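Local coordinates for multi-copper Oxidase CueO (Ochrobactrum, PDB 6EVG), which probably oxidises phenolic and lignin-related compounds with molecular oxygen, as a laccase-like multi-copper oxidase that passes electrons through protein-bound copper, at residues H91-F96 with K461-I466; L262-S265 with R269-V272; V330-F335 with K469-V474; E423-T428 with F486-H491; H434-H437 with S442-I445. All blocks are in the same frame, centred on the assembly; numbering follows the deposited sequence.

Interaction 1 of 5, residues H91-F96 with K461-I466; sequences HWHGLF and KDTALI. With EDO (1,2-ethanediol), chain D.
His-93 meets Asp-462 and Thr-463 where the His-X-His-Gly motif of residues 91-94 faces the start of strand 463-466, joining the first and last cupredoxin-type regions of a multi-copper oxidase. The tight part is polar. The hydroxyl OG1 of Thr-463 sits in the imidazole plane at the ring edge, 3.1 Å from His-93 NE2. Beside it, His-93 NE2 makes only a weak bent hydrogen bond to Asp-462 OD1, at 3.3 Å. Ring and carboxylate planes are turned 64° against each other, which fits the poor aim of that N-H. The carboxylate is better fixed from its own side: Thr-463 OG1 donates to Asp-462 OD1 over 2.8 Å, and Asp-462 OD2 forms a salt bridge with Arg-269. With CG set between backbone N and carbonyl carbon (chi1 61°), the Asp-462 acid group reaches across to the motif. His-93 has its stronger polar partner in His-131, through ND1. In the family such paired histidines hold the trinuclear copper cluster, so Asp-462 and Thr-463 probably belong to its second shell. Gly-94, partly exposed, gives a looser touch: its CA lies 3.6 Å from Asp-462 OD2. It occupies a type II turn position whose backbone angles would press any CB against the preceding carbonyl. Farther along, the strand end at Leu-465 is partly exposed and carries an ethanediol, probably from the crystallisation liquor. Leu-465 N donates to ethanediol O1 at 2.9 Å, and ethanediol O2 donates to Leu-465 O at 2.7 Å.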
# COMPACT_ATOMS: atom_id res chain seq x y z
N HIS A 91 1.07 6.13 9.46
CA HIS A 91 2.26 6.23 8.61
C HIS A 91 1.84 6.75 7.23
O HIS A 91 0.91 6.22 6.63
CB HIS A 91 2.92 4.82 8.49
CG HIS A 91 3.90 4.64 7.39
ND1 HIS A 91 4.92 5.50 7.11
CD2 HIS A 91 4.02 3.60 6.50
CE1 HIS A 91 5.61 5.01 6.06
NE2 HIS A 91 5.09 3.85 5.69
N TRP A 92 2.52 7.80 6.80
CA TRP A 92 2.26 8.46 5.52
C TRP A 92 3.06 7.67 4.46
O TRP A 92 4.19 8.01 4.11
CB TRP A 92 2.64 9.93 5.56
CG TRP A 92 2.15 10.69 6.73
CD1 TRP A 92 2.93 11.33 7.63
CD2 TRP A 92 0.79 10.93 7.13
NE1 TRP A 92 2.18 11.92 8.61
CE2 TRP A 92 0.85 11.69 8.35
CE3 TRP A 92 -0.47 10.59 6.62
CZ2 TRP A 92 -0.31 12.08 9.02
CZ3 TRP A 92 -1.60 10.96 7.30
CH2 TRP A 92 -1.51 11.70 8.50
N HIS A 93 2.44 6.58 4.00
CA HIS A 93 3.05 5.54 3.14
C HIS A 93 3.14 6.05 1.70
O HIS A 93 2.17 6.01 0.96
CB HIS A 93 2.22 4.29 3.30
CG HIS A 93 2.81 3.04 2.72
ND1 HIS A 93 2.61 1.82 3.36
CD2 HIS A 93 3.49 2.84 1.57
CE1 HIS A 93 3.15 0.89 2.58
NE2 HIS A 93 3.69 1.46 1.50
N GLY A 94 4.33 6.55 1.35
CA GLY A 94 4.59 7.18 0.09
C GLY A 94 4.81 8.66 0.10
O GLY A 94 5.30 9.25 -0.85
N LEU A 95 4.47 9.31 1.23
CA LEU A 95 4.71 10.74 1.36
C LEU A 95 6.16 10.98 1.71
O LEU A 95 6.78 10.17 2.43
CB LEU A 95 3.78 11.33 2.45
CG LEU A 95 3.49 12.80 2.37
CD1 LEU A 95 2.65 13.10 1.09
CD2 LEU A 95 2.76 13.28 3.60
N PHE A 96 6.73 12.07 1.18
CA PHE A 96 8.15 12.38 1.50
C PHE A 96 8.17 13.39 2.65
O PHE A 96 7.87 14.57 2.48
CB PHE A 96 8.88 12.98 0.32
CG PHE A 96 9.24 12.05 -0.81
CD1 PHE A 96 8.61 10.84 -1.06
CD2 PHE A 96 10.22 12.45 -1.71
CE1 PHE A 96 8.98 10.05 -2.16
CE2 PHE A 96 10.56 11.66 -2.80
CZ PHE A 96 9.95 10.47 -3.00
N LYS A 461 9.83 3.11 -6.44
CA LYS A 461 8.94 2.30 -5.62
C LYS A 461 9.32 2.43 -4.15
O LYS A 461 10.42 2.87 -3.78
CB LYS A 461 8.94 0.83 -6.10
CG LYS A 461 8.05 0.70 -7.39
CD LYS A 461 7.86 -0.66 -7.93
CE LYS A 461 7.21 -1.60 -6.98
NZ LYS A 461 5.86 -1.23 -6.44
N ASP A 462 8.35 2.07 -3.29
CA ASP A 462 8.61 1.94 -1.86
C ASP A 462 8.20 0.60 -1.31
O ASP A 462 8.51 0.34 -0.13
CB ASP A 462 7.97 3.12 -1.05
CG ASP A 462 6.46 3.22 -1.18
OD1 ASP A 462 5.77 2.19 -0.91
OD2 ASP A 462 5.95 4.31 -1.54
N THR A 463 7.51 -0.26 -2.07
CA THR A 463 7.05 -1.54 -1.62
C THR A 463 7.26 -2.49 -2.83
O THR A 463 6.94 -2.10 -3.94
CB THR A 463 5.58 -1.53 -1.19
OG1 THR A 463 5.41 -0.46 -0.21
CG2 THR A 463 5.13 -2.81 -0.60
N ALA A 464 7.77 -3.70 -2.61
CA ALA A 464 8.01 -4.65 -3.72
C ALA A 464 7.88 -6.06 -3.25
O ALA A 464 8.37 -6.39 -2.17
CB ALA A 464 9.36 -4.45 -4.31
N LEU A 465 7.28 -6.91 -4.07
CA LEU A 465 7.14 -8.31 -3.73
C LEU A 465 8.45 -9.05 -4.08
O LEU A 465 8.87 -9.07 -5.24
CB LEU A 465 5.96 -8.96 -4.47
CG LEU A 465 5.60 -10.37 -4.05
CD1 LEU A 465 5.27 -10.53 -2.56
CD2 LEU A 465 4.47 -10.91 -4.92
N ILE A 466 9.06 -9.65 -3.07
CA ILE A 466 10.32 -10.42 -3.18
C ILE A 466 9.93 -11.86 -3.21
O ILE A 466 9.26 -12.38 -2.36
CB ILE A 466 11.27 -10.09 -2.05
CG1 ILE A 466 11.36 -8.60 -1.75
CG2 ILE A 466 12.64 -10.70 -2.34
CD1 ILE A 466 11.73 -7.70 -2.88
C1 EDO D . 7.32 -5.80 -7.90
O1 EDO D . 6.82 -5.62 -6.58
C2 EDO D . 8.40 -6.86 -7.88
O2 EDO D . 7.91 -8.16 -7.55

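Interaction 2 of 5, residues L262-S265 with R269-V272; sequences LTIS and RYEV
Leu-262 lays its CD1 methyl over the middle of the Tyr-270 ring, a CH-pi contact 4.1 Å from the ring centroid and 7° off the normal. Tyr-270 can be followed outward from the backbone. Its CB touches the other methyl of the same leucine, CD2, at 3.9 Å. CG stands beside the backbone N (chi1 -70°), a setting that sends the ring across strand 262-264, with one face beneath Leu-262 CD1. Next, Tyr-270 CD2 meets Ile-264 CG1 at 3.8 Å, the isoleucine and the tyrosine running antiparallel to each other. One atom farther, Tyr-270 CE2 comes to 3.6 Å from the carbonyl oxygen of Thr-263, at an oblique angle to the ring. The phenol tip ends on a water: Tyr-270 OH donates to it over a long 3.3 Å, and the water in turn donates to Thr-263 O at 2.8 Å. Carbon thus packs the inner part of the ring, a carbonyl oxygen lies near CE2, and the hydroxyl is tied back to the strand through water. Leu-262 CD2 also reaches Val-272 CG1, at 3.9 Å, so that one methyl bridges two alternate residues of the facing strand. No direct hydrogen bond joins the segments, because they belong to the two different sheets of a cupredoxin-type beta sandwich. Strand 262-264 is the last strand of one sheet, paired with strand 233-237; strand 269-275 runs inside the other, between strands 219-226 and 243-248, and Tyr-270 also packs on Val-245 of the latter.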
# COMPACT_ATOMS: atom_id res chain seq x y z
N LEU A 262 -1.82 -8.32 -13.61
CA LEU A 262 -0.98 -7.45 -12.78
C LEU A 262 -0.93 -7.95 -11.33
O LEU A 262 -1.95 -8.10 -10.70
CB LEU A 262 -1.56 -6.04 -12.81
CG LEU A 262 -0.89 -5.01 -11.87
CD1 LEU A 262 0.56 -4.75 -12.28
CD2 LEU A 262 -1.67 -3.72 -11.95
N THR A 263 0.29 -8.23 -10.85
CA THR A 263 0.45 -8.63 -9.44
C THR A 263 0.58 -7.40 -8.55
O THR A 263 1.38 -6.50 -8.88
CB THR A 263 1.65 -9.55 -9.25
OG1 THR A 263 1.38 -10.79 -9.96
CG2 THR A 263 1.96 -9.84 -7.80
N ILE A 264 -0.15 -7.36 -7.45
CA ILE A 264 -0.08 -6.29 -6.47
C ILE A 264 -0.03 -6.92 -5.11
O ILE A 264 -0.96 -7.61 -4.69
CB ILE A 264 -1.25 -5.29 -6.60
CG1 ILE A 264 -1.60 -4.92 -8.03
CG2 ILE A 264 -0.98 -4.05 -5.77
CD1 ILE A 264 -2.78 -4.16 -8.25
N SER A 265 1.07 -6.66 -4.37
CA SER A 265 1.23 -7.17 -3.01
C SER A 265 0.85 -6.10 -1.99
O SER A 265 0.75 -4.91 -2.36
CB SER A 265 2.68 -7.69 -2.81
OG SER A 265 3.64 -6.68 -2.80
N ARG A 269 1.08 0.08 -4.88
CA ARG A 269 0.08 0.79 -5.69
C ARG A 269 0.47 0.71 -7.15
O ARG A 269 1.65 0.85 -7.50
CB ARG A 269 -0.06 2.29 -5.32
CG ARG A 269 -0.64 2.56 -3.94
CD ARG A 269 0.37 2.50 -2.80
NE ARG A 269 1.29 3.62 -2.86
CZ ARG A 269 2.51 3.62 -2.34
NH1 ARG A 269 3.01 2.53 -1.74
NH2 ARG A 269 3.24 4.74 -2.39
N TYR A 270 -0.53 0.59 -8.03
CA TYR A 270 -0.33 0.76 -9.46
C TYR A 270 -1.50 1.59 -10.01
O TYR A 270 -2.67 1.33 -9.68
CB TYR A 270 -0.28 -0.57 -10.21
CG TYR A 270 0.97 -1.37 -9.90
CD1 TYR A 270 2.14 -1.14 -10.59
CD2 TYR A 270 0.99 -2.30 -8.88
CE1 TYR A 270 3.30 -1.87 -10.30
CE2 TYR A 270 2.13 -3.04 -8.59
CZ TYR A 270 3.27 -2.80 -9.30
OH TYR A 270 4.47 -3.48 -8.99
N GLU A 271 -1.16 2.54 -10.88
CA GLU A 271 -2.20 3.27 -11.64
C GLU A 271 -2.22 2.70 -13.06
O GLU A 271 -1.14 2.59 -13.70
CB GLU A 271 -1.93 4.75 -11.68
CG GLU A 271 -1.78 5.42 -10.31
CD GLU A 271 -1.63 6.91 -10.38
OE1 GLU A 271 -2.37 7.56 -11.12
OE2 GLU A 271 -0.73 7.43 -9.72
N VAL A 272 -3.40 2.29 -13.50
CA VAL A 272 -3.55 1.67 -14.82
C VAL A 272 -4.64 2.37 -15.59
O VAL A 272 -5.59 2.92 -15.06
CB VAL A 272 -3.86 0.19 -14.67
CG1 VAL A 272 -2.77 -0.53 -13.90
CG2 VAL A 272 -5.23 -0.10 -14.15
O HOH W 1 3.96 -6.47 -7.81

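Interaction 3 of 5, residues V330-F335 with K469-V474; sequences VKRRSF and KAEILV
Arg-332 and Glu-471 form a salt bridge at the protein surface, Arg-332 NH2 standing 3.2 Å from Glu-471 OE1. As a hydrogen bond it is weak, with an N-H...O angle of 149°. The carboxylate comes to the edge of the guanidinium, near its plane, but is itself twisted so that the two planes stand 76° apart; a paired, two-oxygen grip is therefore not made. A water strengthens the link: it accepts from Arg-332 NH1 at 2.9 Å and donates to Glu-471 OE1 at 2.8 Å, so that this oxygen is held both directly and through solvent. The stronger partner of the arginine is Asp-426, whose OD2 forms a salt bridge with Arg-332 NE. Asp-426 also binds Lys-469 through OD1, so two acids and two bases share the patch, which would offset the approach of Arg-332 NH2 to Lys-469 NZ at 5.1 Å. The reach is long: Arg-332 leaves with CG anti to its amide nitrogen (chi1 -163°) and stays extended to NE, carrying the charge over the intervening strand. Packing is thin, Glu-471 CG lying 3.7 Å from Arg-332 NH2, while Arg-332 rests on Ile-424. Replacing Glu-471 by an alanine would probably leave Arg-332 NH2 without this acid mate and its bridging water less firmly held. The contact is a surface ion network across second-neighbour strands: strand 422-428 separates 332-336 from 469-475 in a four-stranded sheet of the last cupredoxin-type domain.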
# COMPACT_ATOMS: atom_id res chain seq x y z
N VAL A 330 27.19 3.31 -2.56
CA VAL A 330 28.32 3.41 -1.68
C VAL A 330 28.39 2.29 -0.68
O VAL A 330 29.39 2.24 0.10
CB VAL A 330 28.35 4.76 -0.94
CG1 VAL A 330 28.32 5.92 -1.94
CG2 VAL A 330 27.22 4.87 0.08
N LYS A 331 27.47 1.34 -0.69
CA LYS A 331 27.46 0.22 0.22
C LYS A 331 26.51 -0.79 -0.29
O LYS A 331 25.45 -0.42 -0.80
CB LYS A 331 27.01 0.71 1.63
CG LYS A 331 27.25 -0.35 2.71
CD LYS A 331 26.96 0.16 4.12
CE LYS A 331 27.12 -0.92 5.16
NZ LYS A 331 28.52 -1.38 5.38
N ARG A 332 26.84 -2.05 -0.11
CA ARG A 332 25.96 -3.16 -0.40
C ARG A 332 25.53 -3.80 0.89
O ARG A 332 26.39 -4.13 1.75
CB ARG A 332 26.62 -4.16 -1.35
CG ARG A 332 25.59 -5.12 -2.02
CD ARG A 332 26.15 -5.76 -3.26
NE ARG A 332 25.14 -6.52 -3.96
CZ ARG A 332 24.82 -6.33 -5.20
NH1 ARG A 332 25.45 -5.41 -5.94
NH2 ARG A 332 23.89 -7.09 -5.72
N ARG A 333 24.25 -4.03 1.05
CA ARG A 333 23.68 -4.73 2.16
C ARG A 333 22.93 -5.94 1.70
O ARG A 333 22.57 -6.02 0.51
CB ARG A 333 22.76 -3.83 3.02
CG ARG A 333 23.43 -2.59 3.55
CD ARG A 333 22.54 -1.90 4.59
NE ARG A 333 23.02 -0.55 4.86
CZ ARG A 333 23.66 -0.16 5.94
NH1 ARG A 333 23.98 -1.00 6.91
NH2 ARG A 333 24.08 1.11 6.01
N SER A 334 22.58 -6.82 2.62
CA SER A 334 21.77 -7.98 2.38
C SER A 334 20.82 -8.21 3.52
O SER A 334 21.20 -8.06 4.69
CB SER A 334 22.69 -9.21 2.24
OG SER A 334 23.66 -9.08 1.22
N PHE A 335 19.57 -8.60 3.19
CA PHE A 335 18.59 -8.99 4.15
C PHE A 335 17.87 -10.22 3.72
O PHE A 335 17.53 -10.36 2.52
CB PHE A 335 17.60 -7.84 4.50
CG PHE A 335 18.28 -6.64 5.05
CD1 PHE A 335 18.67 -6.59 6.38
CD2 PHE A 335 18.67 -5.59 4.25
CE1 PHE A 335 19.40 -5.50 6.85
CE2 PHE A 335 19.38 -4.53 4.71
CZ PHE A 335 19.77 -4.48 6.03
N LYS A 469 14.98 -13.96 -5.01
CA LYS A 469 16.00 -12.98 -4.91
C LYS A 469 15.61 -11.69 -5.61
O LYS A 469 15.02 -11.74 -6.67
CB LYS A 469 17.29 -13.53 -5.56
CG LYS A 469 18.44 -12.57 -5.53
CD LYS A 469 18.97 -12.48 -4.10
CE LYS A 469 19.90 -11.32 -3.85
NZ LYS A 469 21.01 -11.23 -4.85
N ALA A 470 15.97 -10.54 -5.03
CA ALA A 470 15.90 -9.25 -5.67
C ALA A 470 17.09 -8.41 -5.32
O ALA A 470 17.68 -8.59 -4.23
CB ALA A 470 14.64 -8.51 -5.29
N GLU A 471 17.41 -7.47 -6.18
CA GLU A 471 18.38 -6.43 -5.87
C GLU A 471 17.73 -5.08 -6.08
O GLU A 471 17.07 -4.87 -7.12
CB GLU A 471 19.63 -6.46 -6.79
CG GLU A 471 20.43 -7.74 -6.76
CD GLU A 471 21.47 -7.84 -7.84
OE1 GLU A 471 21.98 -6.82 -8.25
OE2 GLU A 471 21.92 -8.98 -8.09
N ILE A 472 17.86 -4.18 -5.10
CA ILE A 472 17.24 -2.85 -5.18
C ILE A 472 18.29 -1.79 -4.93
O ILE A 472 19.25 -2.01 -4.18
CB ILE A 472 16.02 -2.68 -4.26
CG1 ILE A 472 16.43 -2.77 -2.77
CG2 ILE A 472 14.96 -3.71 -4.60
CD1 ILE A 472 15.30 -2.41 -1.80
N LEU A 473 18.10 -0.63 -5.54
CA LEU A 473 18.95 0.55 -5.43
C LEU A 473 18.18 1.56 -4.58
O LEU A 473 17.17 2.10 -5.04
CB LEU A 473 19.34 1.09 -6.79
CG LEU A 473 20.17 2.38 -6.79
CD1 LEU A 473 21.56 2.15 -6.14
CD2 LEU A 473 20.33 2.91 -8.21
N VAL A 474 18.61 1.78 -3.35
CA VAL A 474 17.89 2.63 -2.36
C VAL A 474 18.53 3.99 -2.27
O VAL A 474 19.78 4.10 -2.19
CB VAL A 474 17.92 1.95 -0.98
CG1 VAL A 474 17.04 2.71 -0.00
CG2 VAL A 474 17.52 0.49 -1.03
O HOH W 2 24.47 -5.54 -8.65

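Interaction 4 of 5, residues E423-T428 with F486-H491; sequences EIWDLT and FMFHCH. With CU (copper (II) ion), chain B.
Trp-425 points the edge of its indole into the face of Phe-488, bridging backbones whose nearest CA atoms are 11.9 Å apart. In this T-shaped pair the ring centroids are 4.9 Å apart and the planes meet at 66°. Trp-425 CH2 stands 3.8 Å above the phenyl plane, over its centre, and CZ3 lies 3.8 Å from Phe-488 CD2. The phenyl turns its face to the indole from a rotamer with CG between backbone N and carbonyl carbon (chi1 61°). At its other end the indole is fixed by a nearly straight hydrogen bond from Trp-425 NE1 to Glu-423 OE1, 2.8 Å long and in the ring plane; Arg-333 forms a salt bridge with that acid. Phe-335 meets Phe-488 edge-to-face, extending the aromatic core between the two sheets. An alanine in place of Phe-488 would probably open a gap under the Trp-425 benzo edge and leave that edge without the phenyl face it now meets. Two residues along, Cys-490 SG binds copper at 2.2 Å, within the His-Cys-His motif that in this family links the type 1 and trinuclear sites. With the indole N-H already satisfied by Glu-423, the ring contact needs no polar partner; weakly positive ring hydrogens meeting the pi cloud probably favour this tilt.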
# COMPACT_ATOMS: atom_id res chain seq x y z
N GLU A 423 22.51 3.02 -1.77
CA GLU A 423 22.99 1.69 -1.41
C GLU A 423 22.29 0.65 -2.28
O GLU A 423 21.16 0.89 -2.71
CB GLU A 423 22.73 1.38 0.06
CG GLU A 423 23.33 2.35 1.05
CD GLU A 423 23.15 1.93 2.52
OE1 GLU A 423 22.37 0.97 2.76
OE2 GLU A 423 23.81 2.51 3.40
N ILE A 424 22.93 -0.48 -2.49
CA ILE A 424 22.27 -1.65 -3.12
C ILE A 424 21.98 -2.65 -2.05
O ILE A 424 22.89 -3.01 -1.29
CB ILE A 424 23.15 -2.25 -4.25
CG1 ILE A 424 23.29 -1.19 -5.34
CG2 ILE A 424 22.56 -3.54 -4.71
CD1 ILE A 424 24.30 -1.47 -6.42
N TRP A 425 20.73 -3.10 -1.98
CA TRP A 425 20.32 -4.12 -1.03
C TRP A 425 19.93 -5.40 -1.79
O TRP A 425 19.07 -5.36 -2.69
CB TRP A 425 19.14 -3.65 -0.22
CG TRP A 425 19.43 -2.55 0.77
CD1 TRP A 425 20.49 -1.67 0.80
CD2 TRP A 425 18.63 -2.20 1.91
NE1 TRP A 425 20.44 -0.87 1.90
CE2 TRP A 425 19.30 -1.16 2.58
CE3 TRP A 425 17.42 -2.68 2.40
CZ2 TRP A 425 18.82 -0.61 3.78
CZ3 TRP A 425 16.94 -2.14 3.59
CH2 TRP A 425 17.63 -1.15 4.26
N ASP A 426 20.53 -6.50 -1.40
CA ASP A 426 20.16 -7.87 -1.76
C ASP A 426 19.05 -8.31 -0.83
O ASP A 426 19.22 -8.23 0.40
CB ASP A 426 21.43 -8.84 -1.63
CG ASP A 426 22.45 -8.65 -2.72
OD1 ASP A 426 22.13 -8.67 -3.92
OD2 ASP A 426 23.66 -8.49 -2.43
N LEU A 427 17.94 -8.78 -1.35
CA LEU A 427 16.81 -9.29 -0.57
C LEU A 427 16.50 -10.71 -0.96
O LEU A 427 16.40 -11.00 -2.16
CB LEU A 427 15.57 -8.39 -0.83
CG LEU A 427 15.74 -6.93 -0.46
CD1 LEU A 427 14.49 -6.13 -0.84
CD2 LEU A 427 16.06 -6.71 1.02
N THR A 428 16.36 -11.60 0.02
CA THR A 428 16.14 -13.02 -0.25
C THR A 428 14.98 -13.57 0.55
O THR A 428 14.80 -13.21 1.73
CB THR A 428 17.43 -13.82 0.07
OG1 THR A 428 17.92 -13.52 1.32
CG2 THR A 428 18.51 -13.43 -0.72
N PHE A 486 13.41 5.56 11.05
CA PHE A 486 12.60 4.96 9.98
C PHE A 486 12.69 3.45 10.09
O PHE A 486 13.48 2.92 10.90
CB PHE A 486 13.06 5.49 8.62
CG PHE A 486 12.52 6.84 8.21
CD1 PHE A 486 11.19 7.16 8.30
CD2 PHE A 486 13.38 7.80 7.66
CE1 PHE A 486 10.71 8.39 7.82
CE2 PHE A 486 12.91 9.03 7.24
CZ PHE A 486 11.55 9.31 7.31
N MET A 487 11.83 2.75 9.40
CA MET A 487 11.72 1.32 9.51
C MET A 487 11.72 0.68 8.15
O MET A 487 11.36 1.32 7.16
CB MET A 487 10.47 0.94 10.28
CG MET A 487 10.54 1.67 11.67
SD MET A 487 9.19 1.33 12.73
CE MET A 487 9.84 0.02 13.55
N PHE A 488 12.06 -0.60 8.11
CA PHE A 488 11.87 -1.45 6.94
C PHE A 488 11.38 -2.78 7.41
O PHE A 488 11.77 -3.26 8.48
CB PHE A 488 13.12 -1.49 6.05
CG PHE A 488 14.36 -2.04 6.69
CD1 PHE A 488 15.17 -1.23 7.45
CD2 PHE A 488 14.83 -3.34 6.46
CE1 PHE A 488 16.40 -1.69 7.98
CE2 PHE A 488 16.03 -3.80 7.00
CZ PHE A 488 16.82 -2.97 7.76
N HIS A 489 10.53 -3.44 6.61
CA HIS A 489 9.82 -4.60 7.12
C HIS A 489 9.13 -5.34 5.99
O HIS A 489 8.95 -4.83 4.91
CB HIS A 489 8.80 -4.18 8.22
CG HIS A 489 7.80 -3.15 7.79
ND1 HIS A 489 6.57 -3.49 7.29
CD2 HIS A 489 7.84 -1.80 7.81
CE1 HIS A 489 5.90 -2.37 7.02
NE2 HIS A 489 6.67 -1.33 7.28
N CYS A 490 8.62 -6.52 6.37
CA CYS A 490 7.65 -7.23 5.55
C CYS A 490 6.30 -6.57 5.76
O CYS A 490 5.93 -6.21 6.87
CB CYS A 490 7.60 -8.69 5.92
SG CYS A 490 6.43 -9.60 4.90
N HIS A 491 5.54 -6.43 4.66
CA HIS A 491 4.20 -5.89 4.68
C HIS A 491 3.07 -6.94 4.79
O HIS A 491 1.91 -6.56 4.71
CB HIS A 491 3.96 -4.89 3.51
CG HIS A 491 3.15 -3.69 3.87
ND1 HIS A 491 1.81 -3.69 4.14
CD2 HIS A 491 3.57 -2.40 4.06
CE1 HIS A 491 1.44 -2.42 4.48
NE2 HIS A 491 2.49 -1.63 4.42
CU CU B . 6.64 -11.70 5.33

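Interaction 5 of 5, residues H434-H437 with S442-I445; sequences HPFH and SFRI. With CU (copper (II) ion), chain B.
Phe-436 and Phe-443 bring their rings together from quite different torsions. In Phe-436, CG lies opposite the backbone N (chi1 174°), whereas Phe-443 places CG between its backbone N and carbonyl carbon (chi1 61°). The two side chains come from facing strands and overlap at their outer ends, with Phe-436 CE2 3.8 Å from Phe-443 CE2. Close by, Phe-436 CD2 approaches the same Phe-443 CE2 at 3.9 Å. Phe-443 CE2 enters at the edge of the Phe-436 ring, in its plane, yet the rings are oblique, their planes 59° apart and their centroids separated by 5.8 Å. More apolar groups pack against the pair: Ile-445 CG1 lies at the edge of the Phe-443 ring, and Ile-472 of strand 469-475 packs on both phenylalanines. Phe-436 also touches Phe-488. These rings fill the interior of the last cupredoxin-type sandwich, where strand 434-438 of one sheet faces strand 442-448, the outer strand of the other. Alternation along the first strand divides the work. Phe-436 projects into this apolar core; His-437 points away, and is hydrogen-bonded to Asp-462 O and His-91. At the start of the strand, His-434 ND1 binds copper at 2.0 Å, with Cys-490 and His-495 as the other protein ligands of this copper, and its NE2 is hydrogen-bonded to Glu-339. Lacking any polar bond between the segments, the contact probably steadies the copper-bearing strand through apolar shape alone.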
# COMPACT_ATOMS: atom_id res chain seq x y z
N HIS A 434 7.60 -12.38 0.05
CA HIS A 434 7.35 -11.34 1.08
C HIS A 434 7.37 -9.98 0.45
O HIS A 434 8.30 -9.66 -0.30
CB HIS A 434 8.41 -11.37 2.20
CG HIS A 434 8.45 -12.65 2.98
ND1 HIS A 434 7.82 -12.83 4.20
CD2 HIS A 434 9.05 -13.85 2.68
CE1 HIS A 434 8.02 -14.07 4.59
NE2 HIS A 434 8.74 -14.71 3.69
N PRO A 435 6.38 -9.11 0.76
CA PRO A 435 6.44 -7.70 0.29
C PRO A 435 7.34 -6.86 1.20
O PRO A 435 7.06 -6.62 2.33
CB PRO A 435 4.98 -7.30 0.37
CG PRO A 435 4.40 -8.11 1.50
CD PRO A 435 5.15 -9.44 1.46
N PHE A 436 8.42 -6.36 0.64
CA PHE A 436 9.33 -5.44 1.32
C PHE A 436 8.79 -4.02 1.28
O PHE A 436 8.47 -3.55 0.20
CB PHE A 436 10.67 -5.48 0.58
CG PHE A 436 11.68 -4.48 1.07
CD1 PHE A 436 12.42 -4.75 2.21
CD2 PHE A 436 11.94 -3.32 0.40
CE1 PHE A 436 13.39 -3.84 2.62
CE2 PHE A 436 12.87 -2.42 0.81
CZ PHE A 436 13.60 -2.68 1.97
N HIS A 437 8.80 -3.31 2.41
CA HIS A 437 8.51 -1.88 2.42
C HIS A 437 9.54 -1.17 3.27
O HIS A 437 9.90 -1.63 4.36
CB HIS A 437 7.07 -1.60 2.97
CG HIS A 437 6.75 -0.14 3.19
ND1 HIS A 437 6.95 0.82 2.19
CD2 HIS A 437 6.22 0.53 4.24
CE1 HIS A 437 6.57 2.01 2.68
NE2 HIS A 437 6.11 1.86 3.89
N SER A 442 13.30 5.67 -0.95
CA SER A 442 12.72 5.20 -2.19
C SER A 442 13.72 4.29 -2.88
O SER A 442 14.92 4.41 -2.63
CB SER A 442 12.31 6.35 -3.09
OG SER A 442 11.33 7.16 -2.48
N PHE A 443 13.26 3.40 -3.77
CA PHE A 443 14.19 2.53 -4.44
C PHE A 443 13.78 2.25 -5.88
O PHE A 443 12.63 2.47 -6.30
CB PHE A 443 14.41 1.21 -3.68
CG PHE A 443 13.20 0.37 -3.50
CD1 PHE A 443 12.75 -0.51 -4.47
CD2 PHE A 443 12.45 0.43 -2.31
CE1 PHE A 443 11.66 -1.34 -4.27
CE2 PHE A 443 11.36 -0.39 -2.07
CZ PHE A 443 10.95 -1.25 -3.07
N ARG A 444 14.78 1.80 -6.62
CA ARG A 444 14.61 1.26 -7.97
C ARG A 444 14.92 -0.21 -7.94
O ARG A 444 15.98 -0.60 -7.42
CB ARG A 444 15.54 1.95 -8.99
CG ARG A 444 15.48 3.45 -9.03
CD ARG A 444 14.16 4.01 -9.56
NE ARG A 444 13.86 3.64 -10.94
CZ ARG A 444 14.44 4.18 -12.00
NH1 ARG A 444 15.36 5.12 -11.93
NH2 ARG A 444 14.04 3.77 -13.23
N ILE A 445 14.08 -1.06 -8.50
CA ILE A 445 14.37 -2.48 -8.59
C ILE A 445 15.42 -2.65 -9.73
O ILE A 445 15.21 -2.25 -10.86
CB ILE A 445 13.13 -3.31 -8.87
CG1 ILE A 445 12.12 -3.16 -7.74
CG2 ILE A 445 13.51 -4.76 -9.13
CD1 ILE A 445 10.78 -3.77 -8.00
CU CU B . 6.64 -11.70 5.33

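Interactions 3, 4 and 5 build one cupredoxin-type sandwich from both its sheets: Arg-333 joins Glu-423 by a salt bridge, and Ile-472 CD1 packs 3.6 Å from Phe-436 CE2. Interactions 4 and 5, with centres about 7 Å apart, share the copper, each supplying a ligand; Cys-490 SG and His-434 ND1 are 3.6 Å apart. Interaction 1 lies about 7 Å from interaction 5, centre to centre, and meets interaction 4 where His-93 CE1 comes 3.2 Å from His-491 NE2, bringing together histidine motifs of the first and last domains. Interaction 2, in the middle domain, is joined to interaction 1 by the Arg-269 NH2 to Asp-462 OD2 salt bridge (2.9 Å). The centre of interaction 3 lies about 21 Å from that of the chain.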